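Local coordinates for protein glycerophosphodiester phosphodiesterase (Parabacteroides distasonis, PDB 3NO3) that belongs to the glycerophosphodiester phosphodiesterase family, adopts a TIM-barrel fold and holds a magnesium ion between acidic side chains, at residues D41-A46 with H62-T67; N48-Y53 with R118-M123. One frame throughout, in Å; residues are numbered along the deposited sequence.

Interaction 1: D41-A46 with H62-T67. With MG (magnesium ion), chain B.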
# COMPACT_ATOMS: atom_id res chain seq x y z
N ASP A 41 -0.44 -6.05 -1.73
CA ASP A 41 0.81 -6.61 -1.27
C ASP A 41 1.45 -7.49 -2.34
O ASP A 41 0.78 -8.33 -2.94
CB ASP A 41 0.57 -7.42 -0.02
CG ASP A 41 -0.15 -6.63 1.02
OD1 ASP A 41 0.42 -5.62 1.47
OD2 ASP A 41 -1.27 -7.00 1.45
N VAL A 42 2.74 -7.31 -2.57
CA VAL A 42 3.43 -7.96 -3.70
C VAL A 42 4.63 -8.81 -3.23
O VAL A 42 5.43 -8.33 -2.43
CB VAL A 42 3.87 -6.93 -4.71
CG1 VAL A 42 4.58 -7.62 -5.96
CG2 VAL A 42 2.65 -6.06 -5.15
N HIS A 43 4.72 -10.05 -3.72
CA HIS A 43 5.88 -10.94 -3.55
C HIS A 43 6.46 -11.33 -4.92
O HIS A 43 5.74 -11.42 -5.91
CB HIS A 43 5.47 -12.27 -2.95
CG HIS A 43 4.81 -12.20 -1.62
ND1 HIS A 43 5.49 -12.47 -0.45
CD2 HIS A 43 3.51 -12.03 -1.28
CE1 HIS A 43 4.64 -12.39 0.56
NE2 HIS A 43 3.44 -12.12 0.09
N LEU A 44 7.74 -11.64 -4.91
CA LEU A 44 8.50 -12.23 -5.98
C LEU A 44 8.63 -13.75 -5.71
O LEU A 44 9.19 -14.18 -4.66
CB LEU A 44 9.90 -11.57 -6.09
CG LEU A 44 10.68 -11.83 -7.38
CD1 LEU A 44 9.96 -11.25 -8.65
CD2 LEU A 44 12.17 -11.28 -7.23
N THR A 45 8.14 -14.56 -6.65
CA THR A 45 8.26 -16.02 -6.59
C THR A 45 9.73 -16.42 -6.86
O THR A 45 10.54 -15.58 -7.28
CB THR A 45 7.33 -16.73 -7.59
OG1 THR A 45 7.79 -16.47 -8.94
CG2 THR A 45 5.82 -16.31 -7.40
N ALA A 46 10.07 -17.68 -6.57
CA ALA A 46 11.41 -18.24 -6.79
C ALA A 46 11.92 -18.00 -8.22
O ALA A 46 13.12 -17.68 -8.43
CB ALA A 46 11.41 -19.78 -6.49
N HIS A 62 5.10 -21.58 0.60
CA HIS A 62 5.84 -20.36 0.90
C HIS A 62 6.15 -19.69 -0.40
O HIS A 62 6.98 -20.23 -1.20
CB HIS A 62 7.12 -20.69 1.68
CG HIS A 62 8.00 -19.51 1.93
ND1 HIS A 62 9.19 -19.35 1.27
CD2 HIS A 62 7.85 -18.45 2.75
CE1 HIS A 62 9.75 -18.21 1.67
NE2 HIS A 62 8.95 -17.64 2.55
N ILE A 63 5.56 -18.51 -0.61
CA ILE A 63 5.44 -17.91 -1.96
C ILE A 63 6.82 -17.63 -2.56
O ILE A 63 7.08 -17.98 -3.69
CB ILE A 63 4.57 -16.61 -1.95
CG1 ILE A 63 3.09 -16.98 -1.67
CG2 ILE A 63 4.69 -15.85 -3.29
CD1 ILE A 63 2.23 -15.75 -1.37
N GLN A 64 7.71 -17.05 -1.76
CA GLN A 64 9.01 -16.61 -2.23
C GLN A 64 10.03 -17.71 -2.58
O GLN A 64 11.04 -17.41 -3.24
CB GLN A 64 9.60 -15.56 -1.27
CG GLN A 64 8.81 -14.23 -1.23
CD GLN A 64 9.32 -13.30 -0.15
OE1 GLN A 64 10.48 -13.45 0.32
NE2 GLN A 64 8.49 -12.35 0.26
N SER A 65 9.78 -18.94 -2.12
CA SER A 65 10.60 -20.09 -2.46
C SER A 65 9.92 -21.03 -3.41
O SER A 65 10.54 -22.02 -3.79
CB SER A 65 11.14 -20.79 -1.19
OG SER A 65 10.11 -21.30 -0.35
N CYS A 66 8.66 -20.73 -3.84
CA CYS A 66 7.91 -21.61 -4.71
C CYS A 66 7.98 -21.04 -6.14
O CYS A 66 8.06 -19.84 -6.30
CB CYS A 66 6.46 -21.74 -4.27
SG CYS A 66 6.29 -22.88 -2.92
N THR A 67 7.87 -21.87 -7.14
CA THR A 67 7.69 -21.35 -8.51
C THR A 67 6.25 -20.89 -8.73
O THR A 67 5.32 -21.33 -8.05
CB THR A 67 7.99 -22.39 -9.56
OG1 THR A 67 7.07 -23.47 -9.39
CG2 THR A 67 9.49 -22.86 -9.50
MG MG B . -0.03 -4.35 3.06
O HOH W 1 -2.04 -5.11 3.01
O HOH W 2 11.71 -14.85 -4.04
O HOH W 3 0.36 -5.96 4.41
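His43 meets two neighbours from the 3-10 turn at residues 63-65, one over its ring and one at its edge. Ile63 lays CD1 over a face of the imidazole, 4.2 Å from the centroid of the His43 ring in a CH-pi contact, and its CG2 sits 3.7 Å from His43 CB, so a branched aliphatic side chain covers both ring and stem. Gln64 works at the rim: its NE2 donates to His43 ND1 over 3.1 Å, nearly straight at 162° and close to the ring plane, although the amide itself is turned 53° from the ring. Although its CA-CB bond points away from the strand, Gln64 is extended beyond CG and long enough to bring its amide N-H back to the ring, which is why glutamine suits the place. A second bond from NE2 to the backbone oxygen of Ser106 further restrains that amide.

This buried end is close-packed, whereas the contact becomes looser toward Ala46 and Ser65, both exposed. There a water links the two backbones, donating to Leu44 O at 2.7 Å and also to Gln64 O. The direct backbone bond runs from Ala46 N to Cys66 O, 3.0 Å long. Alanine's small CB can lie close to the turn, 3.6 Å from Ser65 O. Thr45 places its CB against Cys66 O but turns OG1 to Asp47 and Val49 N, bracing its own loop.

Farther back on the strand, Asp41 OD1 binds magnesium at 2.1 Å, together with Glu39 and Glu103. Acidic ligands near the carboxyl ends of the parallel strands are the usual metal site of a TIM barrel; here the 62-67 turn folds against the tip of one such strand.

Interaction 2: N48-Y53 with R118-M123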
# COMPACT_ATOMS: atom_id res chain seq x y z
N ASN A 48 10.93 -15.51 -10.18
CA ASN A 48 10.89 -14.08 -10.49
C ASN A 48 9.58 -13.59 -11.15
O ASN A 48 9.60 -12.67 -11.94
CB ASN A 48 12.12 -13.62 -11.28
CG ASN A 48 13.42 -13.77 -10.51
OD1 ASN A 48 13.44 -14.12 -9.34
ND2 ASN A 48 14.53 -13.48 -11.19
N VAL A 49 8.46 -14.19 -10.77
CA VAL A 49 7.13 -13.72 -11.13
C VAL A 49 6.57 -12.94 -9.93
O VAL A 49 6.66 -13.39 -8.77
CB VAL A 49 6.19 -14.85 -11.53
CG1 VAL A 49 4.75 -14.31 -11.87
CG2 VAL A 49 6.77 -15.67 -12.71
N LEU A 50 6.05 -11.75 -10.20
CA LEU A 50 5.46 -10.93 -9.16
C LEU A 50 3.98 -11.31 -9.03
O LEU A 50 3.26 -11.31 -10.00
CB LEU A 50 5.63 -9.43 -9.51
CG LEU A 50 7.10 -8.93 -9.43
CD1 LEU A 50 7.23 -7.65 -10.20
CD2 LEU A 50 7.53 -8.73 -7.95
N VAL A 51 3.55 -11.58 -7.81
CA VAL A 51 2.16 -11.97 -7.51
C VAL A 51 1.66 -11.14 -6.35
O VAL A 51 2.48 -10.57 -5.61
CB VAL A 51 2.06 -13.48 -7.17
CG1 VAL A 51 2.52 -14.34 -8.39
CG2 VAL A 51 2.92 -13.84 -5.90
N VAL A 52 0.34 -11.15 -6.15
CA VAL A 52 -0.33 -10.27 -5.23
C VAL A 52 -0.99 -11.10 -4.13
O VAL A 52 -1.92 -11.89 -4.41
CB VAL A 52 -1.36 -9.39 -5.93
CG1 VAL A 52 -2.04 -8.44 -4.92
CG2 VAL A 52 -0.69 -8.56 -7.00
N TYR A 53 -0.47 -10.97 -2.91
CA TYR A 53 -0.98 -11.72 -1.73
C TYR A 53 -0.35 -11.18 -0.44
O TYR A 53 0.82 -10.77 -0.46
CB TYR A 53 -0.69 -13.24 -1.88
CG TYR A 53 -1.56 -14.11 -1.00
CD1 TYR A 53 -2.90 -14.34 -1.32
CD2 TYR A 53 -1.06 -14.66 0.17
CE1 TYR A 53 -3.71 -15.11 -0.52
CE2 TYR A 53 -1.87 -15.47 1.00
CZ TYR A 53 -3.20 -15.67 0.64
OH TYR A 53 -4.00 -16.43 1.42
N ARG A 118 13.58 -3.75 -8.19
CA ARG A 118 13.90 -3.53 -9.60
C ARG A 118 12.82 -4.13 -10.53
O ARG A 118 12.33 -3.44 -11.43
CB ARG A 118 15.27 -4.11 -9.95
CG ARG A 118 15.72 -3.76 -11.39
CD ARG A 118 16.99 -4.43 -11.88
NE ARG A 118 16.86 -5.89 -11.85
CZ ARG A 118 17.33 -6.70 -10.89
NH1 ARG A 118 18.01 -6.25 -9.81
NH2 ARG A 118 17.10 -8.01 -11.01
N LEU A 119 12.44 -5.39 -10.29
CA LEU A 119 11.46 -6.04 -11.16
C LEU A 119 10.08 -5.40 -11.04
O LEU A 119 9.31 -5.37 -12.01
CB LEU A 119 11.41 -7.55 -10.95
CG LEU A 119 12.64 -8.37 -11.39
CD1 LEU A 119 12.55 -9.82 -10.84
CD2 LEU A 119 12.83 -8.43 -12.86
N SER A 120 9.75 -4.91 -9.83
CA SER A 120 8.52 -4.19 -9.59
C SER A 120 8.46 -2.90 -10.40
O SER A 120 7.51 -2.66 -11.14
CB SER A 120 8.34 -3.83 -8.11
OG SER A 120 8.09 -4.98 -7.31
N VAL A 121 9.55 -2.13 -10.37
CA VAL A 121 9.64 -0.89 -11.13
C VAL A 121 9.55 -1.13 -12.64
O VAL A 121 8.81 -0.42 -13.31
CB VAL A 121 10.96 -0.13 -10.80
CG1 VAL A 121 11.25 1.02 -11.84
CG2 VAL A 121 10.87 0.37 -9.33
N GLN A 122 10.19 -2.19 -13.12
CA GLN A 122 10.13 -2.59 -14.53
C GLN A 122 8.70 -2.97 -14.99
O GLN A 122 8.27 -2.56 -16.07
CB GLN A 122 11.13 -3.73 -14.80
CG GLN A 122 12.59 -3.21 -14.76
CD GLN A 122 13.62 -4.27 -14.89
OE1 GLN A 122 13.32 -5.47 -14.88
NE2 GLN A 122 14.88 -3.85 -15.03
N MSE A 123 7.99 -3.71 -14.17
CA MSE A 123 6.61 -4.08 -14.47
C MSE A 123 5.69 -2.86 -14.49
O MSE A 123 4.90 -2.69 -15.44
CB MSE A 123 6.10 -5.09 -13.48
CG MSE A 123 4.63 -5.56 -13.74
SE MSE A 123 4.40 -6.46 -15.41
CE MSE A 123 5.26 -8.12 -14.88
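Leu50 presses into the side of helix 118-123, where an outer helix of the TIM barrel packs on the short strand 50-52. The axes of strand 50-52 and helix 118-123 cross at 82°, 10.5 Å apart at their closest, and Leu50 is the one residue of the strand that touches the helix. Leucine fits because its forked end can touch several helix residues at once. With CG anti to the carbonyl carbon (chi1 -69°), the side chain leans to the helix, and chi2 spreads both methyls against it. CD1 lies 3.6 Å from Leu119 O and 4.2 Å from Leu119 CB, and also touches Met123 CB, one helical turn on, at 4.3 Å. CD2 approaches Ser120 OG at 3.8 Å. The carbonyl beneath CD1 already accepts the helical bond from Met123 N, which makes an apolar neighbour acceptable there.

Nearer the surface, Leu119 CD1 meets Asn48 CB at 3.8 Å, the two side chains crossing at about a right angle. Asn48 has a left-handed backbone conformation, which asparagine tolerates better than most residues. Its side chain offers an apolar stem to Leu119 and a polar end, whose OD1 accepts a bond from Arg112 of helix 110-126.

Around this first shell, Val42 and Leu44 of strand 37-44 pack on Leu50, and Leu44 also reaches Leu119. Leu85, at the start of helix 85-94, touches both Leu50 and Met123, a selenomethionine in this crystal, closing the apolar cluster between strand and helices. Serine suits the helix face beside Leu50: it is small, and its hydroxyl can be satisfied within the helix itself. Ser120 OG stands beside the backbone N and is hydrogen-bonded to the carbonyl oxygen of Ala116, one turn earlier.

How the interactions relate
The two interactions lie with their centres about 10 Å apart on the same side of the chain's centre, and their segments alternate in sequence: 41-46, 48-53, 62-67, then 118-123. Strand 37-44 of interaction 1 turns directly into strand 50-52 of interaction 2, and the two pair antiparallel, with backbone bonds from Val51 N to His43 O and from Tyr53 N to Asp41 O. Strand 50-52 is thus an antiparallel addition to the otherwise parallel barrel sheet. The 62-67 turn packs against the hairpin's first arm and helix 110-126 against its second, so the barrel strand carrying the metal ligand Asp41 is tied to both a loop and an outer helix.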